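Local atomic coordinates of peptide methionine sulfoxide reductase MsrA (Treponema denticola ATCC 35405, PDB entry 5FA9), a protein that probably repairs oxidised proteins by reducing both epimers of methionine sulfoxide back to methionine, with MsrA and MsrB reductases fused in a single chain. Residues F12-E16 with T28-Y32; K105-S109 with P313-F317; E165-V170 with T215-L219; W232-A238 with L282-G288. The protein carries 2 engineered substitutions. All blocks are in the same frame, centred on the assembly; numbering follows the deposited sequence.

Contact 1 of 4, residues F12-E16 with T28-Y32; sequences FWGVE and TDTGY. With D1D ((4S,5S)-1,2-dithiane-4,5-diol), chain F.
In the MsrA part of the enzyme, helix 12-19 begins at the active site, and its first turn packs on strand 25-33 through Phe12 and Thr30. The two short segments run nearly antiparallel, at 157°, with their axes 8.8 Å apart at closest approach. Thr30 lies over one face of the Phe12 ring, its CB 3.9 Å from the ring centroid and displaced toward the rim in a CH-pi contact. The opposite face of Phe12 is turned to O2 of the bound dithiane diol, and Phe12 CZ lies 3.6 Å from the diol's C1. At its edge, near the ring plane, Phe12 CE2 meets Tyr32 CE1 at 3.7 Å; the ring planes stand at 72°, an offset edge-to-face pair. The diol's O2 sits over the centre of the Trp13 indole, 3.2 Å from CE2 of Trp13, while Trp13 NE1 is hydrogen-bonded to His139 ND1. One turn further on, Glu16 has CG anti to the backbone N (chi1 -177°) and stays extended, which takes its carboxylate down to the strand. There Glu16 OE2 lies 3.1 Å from Thr28 OG1, Glu16 OE1 lies 3.2 Å from the methyl CG2 of Thr30, and OE1 also accepts from the backbone N of Asp141. The aromatic pair Phe12 and Trp13, next to the predicted catalytic position Ser11, an engineered residue here, is typical of the hydrophobic methyl-binding pocket of MsrA enzymes.

Contact 2 of 4, residues K105-S109 with P313-F317; sequences KEINS and PTGNF
Thr314 lays its methyl CG2 against the aliphatic parts of two residues of helix 104-115, 3.8 Å from both Lys105 CB and Glu106 CG. The methyl reaches them because it stands anti to the carbonyl carbon of Thr314, with OG1 placed between the backbone N and that carbon (chi1 58°). Beside it, Pro313 brings its CB to 4.1 Å from Glu106 CG, the two side chains meeting at a slant, while the carboxylate of Glu106 is hydrogen-bonded through OE1 to Gln66 of helix 65-74. The backbone of Pro313 is more closely engaged: its O receives a CA-H...O contact from Glu106 CA at 3.6 Å, and a water bonded to it also donates to Glu106 O. Ser109, the buried residue of the group, faces the C-terminal tail with CB 3.4 Å from Pro313 O. Its OG packs on Thr314 CA at 3.3 Å and at the same time bonds to Lys105 O at 2.7 Å, so that this carbonyl accepts from both the N and the OG of Ser109. Further along the tail, Phe317 CD2 rests 3.3 Å from Ser109 O, and its ring meets Phe113 edge-to-face. With no direct hydrogen bond between the two segments, the tail is held to the MsrA helix by van der Waals packing, a CA-H...O contact and one bridging water.

Contact 3 of 4, residues E165-V170 with T215-L219; sequences ESKFKV and TGKPL
Glu165 and Lys217 form a salt bridge, with Lys217 NZ donating to Glu165 OE2 at 2.9 Å. The ammonium approaches from above the carboxylate, 44° out of its plane. It has further partners in Gln242 O and Thr263 OG1, so the buried lysine nitrogen is gripped by three bonds, and Thr263 OG1 is also weakly bonded to the other oxygen of Glu165. Lys217 reaches this site fully stretched, with CG opposite the backbone N (chi1 180°) and every later torsion near 180°.

The root of the same lysine closes over an aromatic ring: in a CH-pi contact Lys217 CA stands 3.7 Å from the centroid of the Phe168 ring, only 7° off the ring normal, and Lys217 CB continues over that face toward CD2. A type I turn from Glu165 to Phe168, closed by the bond from Phe168 N to Glu165 O, sets the acid and the ring on the same lysine. Around the ring, Phe168 CE1 comes to 3.2 Å from Gly216 O, which is bonded to the hydroxyl of Tyr304, and Phe168 CE2 lies 3.9 Å from Pro218 CD. Tyr304 and Tyr307 also pack on Phe168. On the backbone side, Phe168 CA makes a CA-H...O contact of 3.4 Å with Thr215 O. At the outer end the methyls Val170 CG2 and Thr215 CG2 touch at 3.6 Å. Thr215 OG1 accepts a weak hydrogen bond from Lys217 N across Gly216, which has positive phi. The loop between helices 142-145 and 173-179, probably part of the linker of this MsrA-MsrB fusion, docks on the turn leading into strand 218-221 of the MsrB domain.

Contact 4 of 4, residues W232-A238 with L282-G288; sequences WPSFTKA and LRYSING. Engineered in segment 282-288: Ser285 (natural residue Cys).
Strands 234-235 and 283-286 pair antiparallel in the beta-sheet of the MsrB (SelR) domain, a beta-tent fold. Phe235 and Tyr284 form the hydrogen-bonded pair: Tyr284 N gives a short bond to Phe235 O at 2.7 Å, lying in the carbonyl plane, and Phe235 N returns one to Tyr284 O at 3.0 Å with a more bent N-H...O angle of 152°. A third bond, from Ile286 N to Pro233 O, is nearly straight and approaches almost along the C=O axis. Between these, Ser234 and Ser285 make the non-hydrogen-bonded pair, where Ser234 CA leans on Tyr284 O in a CA-H...O contact.

On the face of Phe235 and Tyr284, the CB atoms of the two residues lie 4.1 Å apart. Tyr284 has CG beside its backbone N (chi1 -72°), and from there the ring reaches past Phe235, whose O lies at its edge, to the residues after the strand, with CE1 3.6 Å from Lys237 CA. Its hydroxyl is bonded to that of Tyr246, while the Phe235 ring stacks on Phe220. The other face carries Ser234 and the engineered Ser285, a cysteine in the natural protein, whose OG lies 3.6 Å from Trp232 CB. Further out, Trp232 NE1 and Asn287 OD1 are bonded to Glu194, and Asn287 ND2 to Leu268 O. The salt bridge of Arg283 NE with Asp274 helps to place its guanidinium, whose NH1 donates at 2.9 Å to a water also bonded to Ser234 OG and Ser285 OG.

From the N terminus, contact 1 closes first, a short loop that joins helix 12-19 to strand 25-33 within the MsrA part. Contact 2 opens next, on helix 104-115, and closes only at the C-terminal tail after helix 308-311, bringing the last modelled residues back to the MsrA part. Inside that long loop lie the other two, one after the other: 165-170 with 215-219 fastens the probable linker to the MsrB domain, and 232-238 with 282-288 pairs two strands within it. These two touch, Leu219 O lying 3.9 Å from Ala238 CB. The centre of contact 1 lies about 34 Å from that of contact 4, across the chain's centre.

Contact 1 of 4, residues F12-E16 with T28-Y32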
loop_
_atom_site.group_PDB
_atom_site.type_symbol
_atom_site.label_atom_id
_atom_site.label_comp_id
_atom_site.label_asym_id
_atom_site.label_seq_id
_atom_site.Cartn_x
_atom_site.Cartn_y
_atom_site.Cartn_z
ATOM N N PHE B 12 21.449 -3.137 6.045
ATOM C CA PHE B 12 20.233 -3.178 5.236
ATOM C C PHE B 12 20.478 -3.656 3.808
ATOM O O PHE B 12 19.530 -3.896 3.060
ATOM C CB PHE B 12 19.544 -1.803 5.213
ATOM C CG PHE B 12 20.467 -0.643 4.934
ATOM C CD1 PHE B 12 21.188 -0.565 3.753
ATOM C CD2 PHE B 12 20.573 0.397 5.841
ATOM C CE1 PHE B 12 22.020 0.509 3.500
ATOM C CE2 PHE B 12 21.403 1.474 5.594
ATOM C CZ PHE B 12 22.126 1.530 4.422
ATOM N N TRP B 13 21.746 -3.795 3.432
ATOM C CA TRP B 13 22.095 -4.307 2.112
ATOM C C TRP B 13 21.589 -5.734 1.945
ATOM O O TRP B 13 20.959 -6.068 0.941
ATOM C CB TRP B 13 23.608 -4.254 1.891
ATOM C CG TRP B 13 24.152 -2.865 1.755
ATOM C CD1 TRP B 13 23.446 -1.735 1.466
ATOM C CD2 TRP B 13 25.518 -2.460 1.900
ATOM N NE1 TRP B 13 24.288 -0.650 1.422
ATOM C CE2 TRP B 13 25.566 -1.068 1.685
ATOM C CE3 TRP B 13 26.705 -3.139 2.191
ATOM C CZ2 TRP B 13 26.754 -0.343 1.753
ATOM C CZ3 TRP B 13 27.883 -2.416 2.258
ATOM C CH2 TRP B 13 27.898 -1.034 2.040
ATOM N N GLY B 14 21.863 -6.569 2.941
ATOM C CA GLY B 14 21.447 -7.958 2.907
ATOM C C GLY B 14 19.967 -8.130 3.186
ATOM O O GLY B 14 19.311 -8.982 2.586
ATOM N N VAL B 15 19.446 -7.320 4.102
ATOM C CA VAL B 15 18.035 -7.379 4.468
ATOM C C VAL B 15 17.143 -7.080 3.266
ATOM O O VAL B 15 16.164 -7.785 3.020
ATOM C CB VAL B 15 17.708 -6.394 5.605
ATOM C CG1 VAL B 15 16.237 -6.482 5.977
ATOM C CG2 VAL B 15 18.582 -6.677 6.816
ATOM N N GLU B 16 17.489 -6.040 2.514
ATOM C CA GLU B 16 16.736 -5.689 1.317
ATOM C C GLU B 16 16.927 -6.744 0.233
ATOM O O GLU B 16 15.980 -7.108 -0.463
ATOM C CB GLU B 16 17.150 -4.315 0.787
ATOM C CG GLU B 16 16.345 -3.870 -0.425
ATOM C CD GLU B 16 16.778 -2.522 -0.963
ATOM O OE1 GLU B 16 17.990 -2.225 -0.925
ATOM O OE2 GLU B 16 15.904 -1.759 -1.428
ATOM N N THR B 28 10.835 -2.234 -1.798
ATOM C CA THR B 28 11.752 -2.194 -0.665
ATOM C C THR B 28 12.592 -0.922 -0.693
ATOM O O THR B 28 13.011 -0.468 -1.758
ATOM C CB THR B 28 12.692 -3.414 -0.646
ATOM O OG1 THR B 28 13.413 -3.487 -1.883
ATOM C CG2 THR B 28 11.902 -4.697 -0.448
ATOM N N ASP B 29 12.832 -0.350 0.483
ATOM C CA ASP B 29 13.667 0.840 0.603
ATOM C C ASP B 29 14.526 0.766 1.859
ATOM O O ASP B 29 14.033 0.445 2.938
ATOM C CB ASP B 29 12.812 2.109 0.638
ATOM C CG ASP B 29 11.939 2.260 -0.590
ATOM O OD1 ASP B 29 12.489 2.484 -1.690
ATOM O OD2 ASP B 29 10.704 2.156 -0.453
ATOM N N THR B 30 15.810 1.075 1.714
ATOM C CA THR B 30 16.722 1.085 2.850
ATOM C C THR B 30 16.762 2.467 3.487
ATOM O O THR B 30 16.666 3.480 2.794
ATOM C CB THR B 30 18.143 0.668 2.438
ATOM O OG1 THR B 30 18.618 1.538 1.403
ATOM C CG2 THR B 30 18.147 -0.763 1.930
ATOM N N GLY B 31 16.900 2.507 4.807
ATOM C CA GLY B 31 16.908 3.770 5.520
ATOM C C GLY B 31 17.310 3.663 6.978
ATOM O O GLY B 31 17.787 2.622 7.433
ATOM N N TYR B 32 17.112 4.753 7.712
ATOM C CA TYR B 32 17.514 4.836 9.109
ATOM C C TYR B 32 16.322 5.216 9.983
ATOM O O TYR B 32 15.720 6.273 9.797
ATOM C CB TYR B 32 18.648 5.849 9.271
ATOM C CG TYR B 32 19.724 5.723 8.214
ATOM C CD1 TYR B 32 20.755 4.801 8.347
ATOM C CD2 TYR B 32 19.704 6.524 7.077
ATOM C CE1 TYR B 32 21.737 4.682 7.380
ATOM C CE2 TYR B 32 20.681 6.411 6.106
ATOM C CZ TYR B 32 21.694 5.488 6.262
ATOM O OH TYR B 32 22.670 5.374 5.298
HETATM S S1 D1D F . 26.138 2.476 5.854
HETATM C C1 D1D F . 25.649 1.266 4.900
HETATM C C2 D1D F . 25.578 -0.137 5.692
HETATM O O2 D1D F . 25.301 -1.057 4.879
HETATM C C3 D1D F . 27.059 -0.511 6.481
HETATM O O3 D1D F . 26.899 -1.544 7.184
HETATM C C4 D1D F . 27.571 0.692 7.425
HETATM S S4 D1D F . 27.635 2.106 6.644
#

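Contact 2 of 4, residues K105-S109 with P313-F317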
loop_
_atom_site.group_PDB
_atom_site.type_symbol
_atom_site.label_atom_id
_atom_site.label_comp_id
_atom_site.label_asym_id
_atom_site.label_seq_id
_atom_site.Cartn_x
_atom_site.Cartn_y
_atom_site.Cartn_z
ATOM N N LYS B 105 -0.758 -6.051 17.877
ATOM C CA LYS B 105 -1.041 -7.308 18.561
ATOM C C LYS B 105 -0.504 -8.504 17.780
ATOM O O LYS B 105 -0.137 -9.521 18.368
ATOM C CB LYS B 105 -2.542 -7.456 18.807
ATOM C CG LYS B 105 -2.884 -7.775 20.254
ATOM C CD LYS B 105 -3.973 -6.858 20.788
ATOM C CE LYS B 105 -4.007 -6.882 22.311
ATOM N NZ LYS B 105 -4.533 -5.608 22.878
ATOM N N GLU B 106 -0.458 -8.381 16.457
ATOM C CA GLU B 106 0.111 -9.431 15.619
ATOM C C GLU B 106 1.621 -9.522 15.816
ATOM O O GLU B 106 2.175 -10.615 15.946
ATOM C CB GLU B 106 -0.213 -9.187 14.144
ATOM C CG GLU B 106 -1.675 -9.390 13.780
ATOM C CD GLU B 106 -1.944 -9.152 12.306
ATOM O OE1 GLU B 106 -1.344 -9.860 11.469
ATOM O OE2 GLU B 106 -2.756 -8.259 11.983
ATOM N N ILE B 107 2.280 -8.368 15.835
ATOM C CA ILE B 107 3.725 -8.310 16.031
ATOM C C ILE B 107 4.119 -8.828 17.412
ATOM O O ILE B 107 5.036 -9.640 17.538
ATOM C CB ILE B 107 4.262 -6.876 15.855
ATOM C CG1 ILE B 107 4.007 -6.384 14.430
ATOM C CG2 ILE B 107 5.748 -6.821 16.170
ATOM C CD1 ILE B 107 4.348 -4.924 14.219
ATOM N N ASN B 108 3.420 -8.360 18.442
ATOM C CA ASN B 108 3.702 -8.780 19.812
ATOM C C ASN B 108 3.497 -10.276 20.019
ATOM O O ASN B 108 4.299 -10.932 20.682
ATOM C CB ASN B 108 2.833 -8.001 20.802
ATOM C CG ASN B 108 3.231 -6.544 20.907
ATOM O OD1 ASN B 108 4.398 -6.193 20.741
ATOM N ND2 ASN B 108 2.259 -5.685 21.191
ATOM N N SER B 109 2.422 -10.809 19.446
ATOM C CA SER B 109 2.119 -12.232 19.555
ATOM C C SER B 109 3.194 -13.093 18.901
ATOM O O SER B 109 3.529 -14.166 19.403
ATOM C CB SER B 109 0.758 -12.540 18.926
ATOM O OG SER B 109 -0.283 -11.866 19.609
ATOM N N PRO B 313 -3.015 -15.340 14.489
ATOM C CA PRO B 313 -2.044 -14.242 14.388
ATOM C C PRO B 313 -1.897 -13.456 15.690
ATOM O O PRO B 313 -0.836 -12.888 15.948
ATOM C CB PRO B 313 -2.625 -13.354 13.281
ATOM C CG PRO B 313 -4.064 -13.731 13.190
ATOM C CD PRO B 313 -4.119 -15.185 13.527
ATOM N N THR B 314 -2.954 -13.428 16.494
ATOM C CA THR B 314 -2.921 -12.747 17.782
ATOM C C THR B 314 -3.186 -13.730 18.916
ATOM O O THR B 314 -3.626 -13.342 19.999
ATOM C CB THR B 314 -3.952 -11.604 17.848
ATOM O OG1 THR B 314 -5.266 -12.127 17.610
ATOM C CG2 THR B 314 -3.638 -10.541 16.805
ATOM N N GLY B 315 -2.907 -15.004 18.659
ATOM C CA GLY B 315 -3.101 -16.051 19.645
ATOM C C GLY B 315 -2.239 -15.926 20.886
ATOM O O GLY B 315 -1.252 -15.192 20.906
ATOM N N ASN B 316 -2.627 -16.650 21.931
ATOM C CA ASN B 316 -1.903 -16.640 23.195
ATOM C C ASN B 316 -0.642 -17.493 23.134
ATOM O O ASN B 316 -0.702 -18.682 22.819
ATOM C CB ASN B 316 -2.809 -17.129 24.325
ATOM C CG ASN B 316 -3.932 -16.158 24.633
ATOM O OD1 ASN B 316 -5.108 -16.486 24.482
ATOM N ND2 ASN B 316 -3.571 -14.955 25.066
ATOM N N PHE B 317 0.500 -16.885 23.436
ATOM C CA PHE B 317 1.767 -17.607 23.448
ATOM C C PHE B 317 2.582 -17.259 24.689
ATOM O O PHE B 317 3.367 -16.311 24.682
ATOM C CB PHE B 317 2.574 -17.304 22.183
ATOM C CG PHE B 317 1.845 -17.619 20.906
ATOM C CD1 PHE B 317 1.572 -18.930 20.554
ATOM C CD2 PHE B 317 1.438 -16.603 20.055
ATOM C CE1 PHE B 317 0.900 -19.224 19.379
ATOM C CE2 PHE B 317 0.767 -16.890 18.880
ATOM C CZ PHE B 317 0.498 -18.201 18.541
HETATM O O HOH W 1 1.268 -12.836 14.474
#

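Contact 3 of 4, residues E165-V170 with T215-L219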
loop_
_atom_site.group_PDB
_atom_site.type_symbol
_atom_site.label_atom_id
_atom_site.label_comp_id
_atom_site.label_asym_id
_atom_site.label_seq_id
_atom_site.Cartn_x
_atom_site.Cartn_y
_atom_site.Cartn_z
ATOM N N GLU B 165 11.258 -28.969 5.612
ATOM C CA GLU B 165 10.461 -29.729 4.658
ATOM C C GLU B 165 11.041 -31.121 4.437
ATOM O O GLU B 165 10.713 -31.792 3.458
ATOM C CB GLU B 165 10.364 -28.986 3.325
ATOM C CG GLU B 165 9.620 -27.665 3.403
ATOM C CD GLU B 165 9.261 -27.120 2.034
ATOM O OE1 GLU B 165 9.478 -27.835 1.033
ATOM O OE2 GLU B 165 8.764 -25.977 1.959
ATOM N N SER B 166 11.905 -31.549 5.351
ATOM C CA SER B 166 12.541 -32.855 5.248
ATOM C C SER B 166 11.513 -33.973 5.381
ATOM O O SER B 166 11.670 -35.046 4.798
ATOM C CB SER B 166 13.631 -33.008 6.314
ATOM O OG SER B 166 13.079 -32.954 7.617
ATOM N N LYS B 167 10.464 -33.717 6.157
ATOM C CA LYS B 167 9.417 -34.708 6.374
ATOM C C LYS B 167 8.313 -34.628 5.324
ATOM O O LYS B 167 7.381 -35.432 5.338
ATOM C CB LYS B 167 8.802 -34.536 7.764
ATOM C CG LYS B 167 9.757 -34.775 8.918
ATOM C CD LYS B 167 9.135 -34.323 10.230
ATOM C CE LYS B 167 7.753 -34.930 10.427
ATOM N NZ LYS B 167 7.025 -34.309 11.568
ATOM N N PHE B 168 8.412 -33.666 4.411
ATOM C CA PHE B 168 7.360 -33.488 3.415
ATOM C C PHE B 168 7.764 -33.993 2.037
ATOM O O PHE B 168 7.444 -33.371 1.022
ATOM C CB PHE B 168 6.963 -32.011 3.323
ATOM C CG PHE B 168 6.527 -31.417 4.631
ATOM C CD1 PHE B 168 5.868 -32.189 5.572
ATOM C CD2 PHE B 168 6.780 -30.086 4.922
ATOM C CE1 PHE B 168 5.469 -31.649 6.778
ATOM C CE2 PHE B 168 6.382 -29.538 6.127
ATOM C CZ PHE B 168 5.725 -30.322 7.056
ATOM N N LYS B 169 8.469 -35.119 2.001
ATOM C CA LYS B 169 8.879 -35.724 0.733
ATOM C C LYS B 169 7.762 -36.563 0.113
ATOM O O LYS B 169 6.960 -37.174 0.818
ATOM C CB LYS B 169 10.161 -36.535 0.918
ATOM C CG LYS B 169 11.370 -35.632 1.136
ATOM C CD LYS B 169 12.530 -36.336 1.809
ATOM C CE LYS B 169 13.740 -35.412 1.897
ATOM N NZ LYS B 169 13.348 -33.970 1.933
ATOM N N VAL B 170 7.729 -36.587 -1.215
ATOM C CA VAL B 170 6.653 -37.229 -1.960
ATOM C C VAL B 170 6.910 -38.703 -2.242
ATOM O O VAL B 170 7.965 -39.066 -2.762
ATOM C CB VAL B 170 6.417 -36.526 -3.309
ATOM C CG1 VAL B 170 5.049 -36.890 -3.866
ATOM C CG2 VAL B 170 6.556 -35.022 -3.154
ATOM N N THR B 215 1.855 -35.310 0.977
ATOM C CA THR B 215 3.184 -34.992 1.498
ATOM C C THR B 215 3.167 -34.548 2.958
ATOM O O THR B 215 4.156 -34.711 3.672
ATOM C CB THR B 215 3.863 -33.886 0.666
ATOM O OG1 THR B 215 3.159 -32.650 0.841
ATOM C CG2 THR B 215 3.876 -34.255 -0.807
ATOM N N GLY B 216 2.046 -33.988 3.399
ATOM C CA GLY B 216 1.930 -33.523 4.768
ATOM C C GLY B 216 2.336 -32.072 4.958
ATOM O O GLY B 216 2.356 -31.570 6.081
ATOM N N LYS B 217 2.681 -31.402 3.863
ATOM C CA LYS B 217 3.061 -29.993 3.912
ATOM C C LYS B 217 1.833 -29.085 3.975
ATOM O O LYS B 217 0.894 -29.256 3.197
ATOM C CB LYS B 217 3.924 -29.632 2.702
ATOM C CG LYS B 217 4.369 -28.179 2.660
ATOM C CD LYS B 217 5.380 -27.947 1.551
ATOM C CE LYS B 217 5.567 -26.465 1.273
ATOM N NZ LYS B 217 6.517 -26.229 0.149
ATOM N N PRO B 218 1.836 -28.116 4.906
ATOM C CA PRO B 218 0.739 -27.152 5.059
ATOM C C PRO B 218 0.486 -26.344 3.788
ATOM O O PRO B 218 1.434 -25.869 3.164
ATOM C CB PRO B 218 1.229 -26.245 6.193
ATOM C CG PRO B 218 2.166 -27.099 6.972
ATOM C CD PRO B 218 2.862 -27.946 5.949
ATOM N N LEU B 219 -0.781 -26.196 3.418
ATOM C CA LEU B 219 -1.142 -25.483 2.197
ATOM C C LEU B 219 -2.059 -24.295 2.472
ATOM O O LEU B 219 -1.912 -23.235 1.862
ATOM C CB LEU B 219 -1.812 -26.434 1.204
ATOM C CG LEU B 219 -0.987 -27.634 0.744
ATOM C CD1 LEU B 219 -1.822 -28.545 -0.140
ATOM C CD2 LEU B 219 0.265 -27.174 0.015
#

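Contact 4 of 4, residues W232-A238 with L282-G288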
loop_
_atom_site.group_PDB
_atom_site.type_symbol
_atom_site.label_atom_id
_atom_site.label_comp_id
_atom_site.label_asym_id
_atom_site.label_seq_id
_atom_site.Cartn_x
_atom_site.Cartn_y
_atom_site.Cartn_z
ATOM N N TRP B 232 -17.097 -26.247 -2.979
ATOM C CA TRP B 232 -15.730 -26.658 -2.676
ATOM C C TRP B 232 -15.117 -25.788 -1.586
ATOM O O TRP B 232 -15.480 -24.619 -1.447
ATOM C CB TRP B 232 -14.853 -26.602 -3.930
ATOM C CG TRP B 232 -15.264 -27.555 -5.008
ATOM C CD1 TRP B 232 -15.077 -28.907 -5.020
ATOM C CD2 TRP B 232 -15.911 -27.227 -6.243
ATOM N NE1 TRP B 232 -15.580 -29.442 -6.182
ATOM C CE2 TRP B 232 -16.096 -28.431 -6.949
ATOM C CE3 TRP B 232 -16.355 -26.032 -6.815
ATOM C CZ2 TRP B 232 -16.706 -28.475 -8.201
ATOM C CZ3 TRP B 232 -16.962 -26.079 -8.058
ATOM C CH2 TRP B 232 -17.132 -27.291 -8.737
ATOM N N PRO B 233 -14.198 -26.366 -0.795
ATOM C CA PRO B 233 -13.397 -25.591 0.158
ATOM C C PRO B 233 -12.707 -24.415 -0.525
ATOM O O PRO B 233 -11.951 -24.614 -1.475
ATOM C CB PRO B 233 -12.377 -26.610 0.665
ATOM C CG PRO B 233 -13.077 -27.918 0.548
ATOM C CD PRO B 233 -13.950 -27.814 -0.675
ATOM N N SER B 234 -12.968 -23.204 -0.044
ATOM C CA SER B 234 -12.455 -22.002 -0.689
ATOM C C SER B 234 -11.596 -21.173 0.259
ATOM O O SER B 234 -11.937 -20.992 1.426
ATOM C CB SER B 234 -13.607 -21.155 -1.229
ATOM O OG SER B 234 -14.393 -21.892 -2.148
ATOM N N PHE B 235 -10.479 -20.674 -0.258
ATOM C CA PHE B 235 -9.545 -19.887 0.538
ATOM C C PHE B 235 -9.183 -18.588 -0.177
ATOM O O PHE B 235 -9.253 -18.505 -1.403
ATOM C CB PHE B 235 -8.281 -20.696 0.840
ATOM C CG PHE B 235 -8.546 -21.992 1.554
ATOM C CD1 PHE B 235 -8.795 -23.154 0.842
ATOM C CD2 PHE B 235 -8.544 -22.048 2.938
ATOM C CE1 PHE B 235 -9.039 -24.347 1.497
ATOM C CE2 PHE B 235 -8.786 -23.238 3.598
ATOM C CZ PHE B 235 -9.034 -24.390 2.876
ATOM N N THR B 236 -8.802 -17.577 0.597
ATOM C CA THR B 236 -8.467 -16.272 0.038
ATOM C C THR B 236 -6.985 -16.175 -0.311
ATOM O O THR B 236 -6.578 -15.313 -1.089
ATOM C CB THR B 236 -8.828 -15.135 1.010
ATOM O OG1 THR B 236 -8.025 -15.241 2.193
ATOM C CG2 THR B 236 -10.298 -15.209 1.391
ATOM N N LYS B 237 -6.186 -17.066 0.268
ATOM C CA LYS B 237 -4.749 -17.091 0.015
ATOM C C LYS B 237 -4.134 -18.404 0.481
ATOM O O LYS B 237 -4.778 -19.194 1.168
ATOM C CB LYS B 237 -4.055 -15.920 0.714
ATOM C CG LYS B 237 -3.938 -16.082 2.222
ATOM C CD LYS B 237 -3.326 -14.850 2.869
ATOM C CE LYS B 237 -1.901 -14.623 2.391
ATOM N NZ LYS B 237 -1.000 -15.747 2.766
ATOM N N ALA B 238 -2.879 -18.627 0.101
ATOM C CA ALA B 238 -2.126 -19.775 0.586
ATOM C C ALA B 238 -1.553 -19.463 1.963
ATOM O O ALA B 238 -1.433 -18.296 2.340
ATOM C CB ALA B 238 -1.018 -20.138 -0.386
ATOM N N LEU B 282 -9.046 -12.917 -4.327
ATOM C CA LEU B 282 -8.681 -14.236 -4.834
ATOM C C LEU B 282 -9.546 -15.334 -4.226
ATOM O O LEU B 282 -9.795 -15.347 -3.021
ATOM C CB LEU B 282 -7.206 -14.528 -4.554
ATOM C CG LEU B 282 -6.180 -13.592 -5.190
ATOM C CD1 LEU B 282 -4.813 -13.780 -4.548
ATOM C CD2 LEU B 282 -6.107 -13.821 -6.691
ATOM N N ARG B 283 -9.999 -16.256 -5.070
ATOM C CA ARG B 283 -10.728 -17.427 -4.599
ATOM C C ARG B 283 -9.990 -18.708 -4.966
ATOM O O ARG B 283 -9.976 -19.119 -6.127
ATOM C CB ARG B 283 -12.146 -17.456 -5.174
ATOM C CG ARG B 283 -12.919 -18.727 -4.833
ATOM C CD ARG B 283 -14.380 -18.627 -5.247
ATOM N NE ARG B 283 -14.541 -18.502 -6.693
ATOM C CZ ARG B 283 -14.927 -19.494 -7.488
ATOM N NH1 ARG B 283 -15.193 -20.690 -6.981
ATOM N NH2 ARG B 283 -15.049 -19.290 -8.793
ATOM N N TYR B 284 -9.369 -19.331 -3.970
ATOM C CA TYR B 284 -8.705 -20.609 -4.175
ATOM C C TYR B 284 -9.694 -21.752 -3.988
ATOM O O TYR B 284 -10.032 -22.110 -2.860
ATOM C CB TYR B 284 -7.522 -20.766 -3.216
ATOM C CG TYR B 284 -6.332 -19.897 -3.555
ATOM C CD1 TYR B 284 -6.287 -18.562 -3.170
ATOM C CD2 TYR B 284 -5.251 -20.411 -4.260
ATOM C CE1 TYR B 284 -5.200 -17.765 -3.478
ATOM C CE2 TYR B 284 -4.161 -19.621 -4.571
ATOM C CZ TYR B 284 -4.140 -18.300 -4.179
ATOM O OH TYR B 284 -3.056 -17.514 -4.488
ATOM N N SER B 285 -10.156 -22.317 -5.097
ATOM C CA SER B 285 -11.088 -23.437 -5.048
ATOM C C SER B 285 -10.311 -24.746 -5.003
ATOM O O SER B 285 -9.684 -25.141 -5.984
ATOM C CB SER B 285 -12.032 -23.410 -6.251
ATOM O OG SER B 285 -13.138 -24.274 -6.052
ATOM N N ILE B 286 -10.354 -25.412 -3.854
ATOM C CA ILE B 286 -9.532 -26.594 -3.622
ATOM C C ILE B 286 -10.381 -27.805 -3.256
ATOM O O ILE B 286 -11.284 -27.712 -2.425
ATOM C CB ILE B 286 -8.500 -26.345 -2.500
ATOM C CG1 ILE B 286 -7.712 -25.062 -2.770
ATOM C CG2 ILE B 286 -7.563 -27.535 -2.352
ATOM C CD1 ILE B 286 -6.896 -25.102 -4.043
ATOM N N ASN B 287 -10.093 -28.939 -3.886
ATOM C CA ASN B 287 -10.760 -30.190 -3.549
ATOM C C ASN B 287 -10.418 -30.626 -2.128
ATOM O O ASN B 287 -9.246 -30.679 -1.753
ATOM C CB ASN B 287 -10.377 -31.291 -4.540
ATOM C CG ASN B 287 -10.767 -30.955 -5.967
ATOM O OD1 ASN B 287 -11.923 -31.112 -6.362
ATOM N ND2 ASN B 287 -9.799 -30.496 -6.752
ATOM N N GLY B 288 -11.446 -30.925 -1.340
ATOM C CA GLY B 288 -11.254 -31.405 0.015
ATOM C C GLY B 288 -10.485 -32.712 0.072
ATOM O O GLY B 288 -9.751 -32.969 1.026
HETATM O O HOH W 2 -15.133 -22.392 -4.641
HETATM O O HOH W 3 -7.295 -12.897 -1.697
HETATM O O HOH W 4 -1.897 -16.504 -1.985
#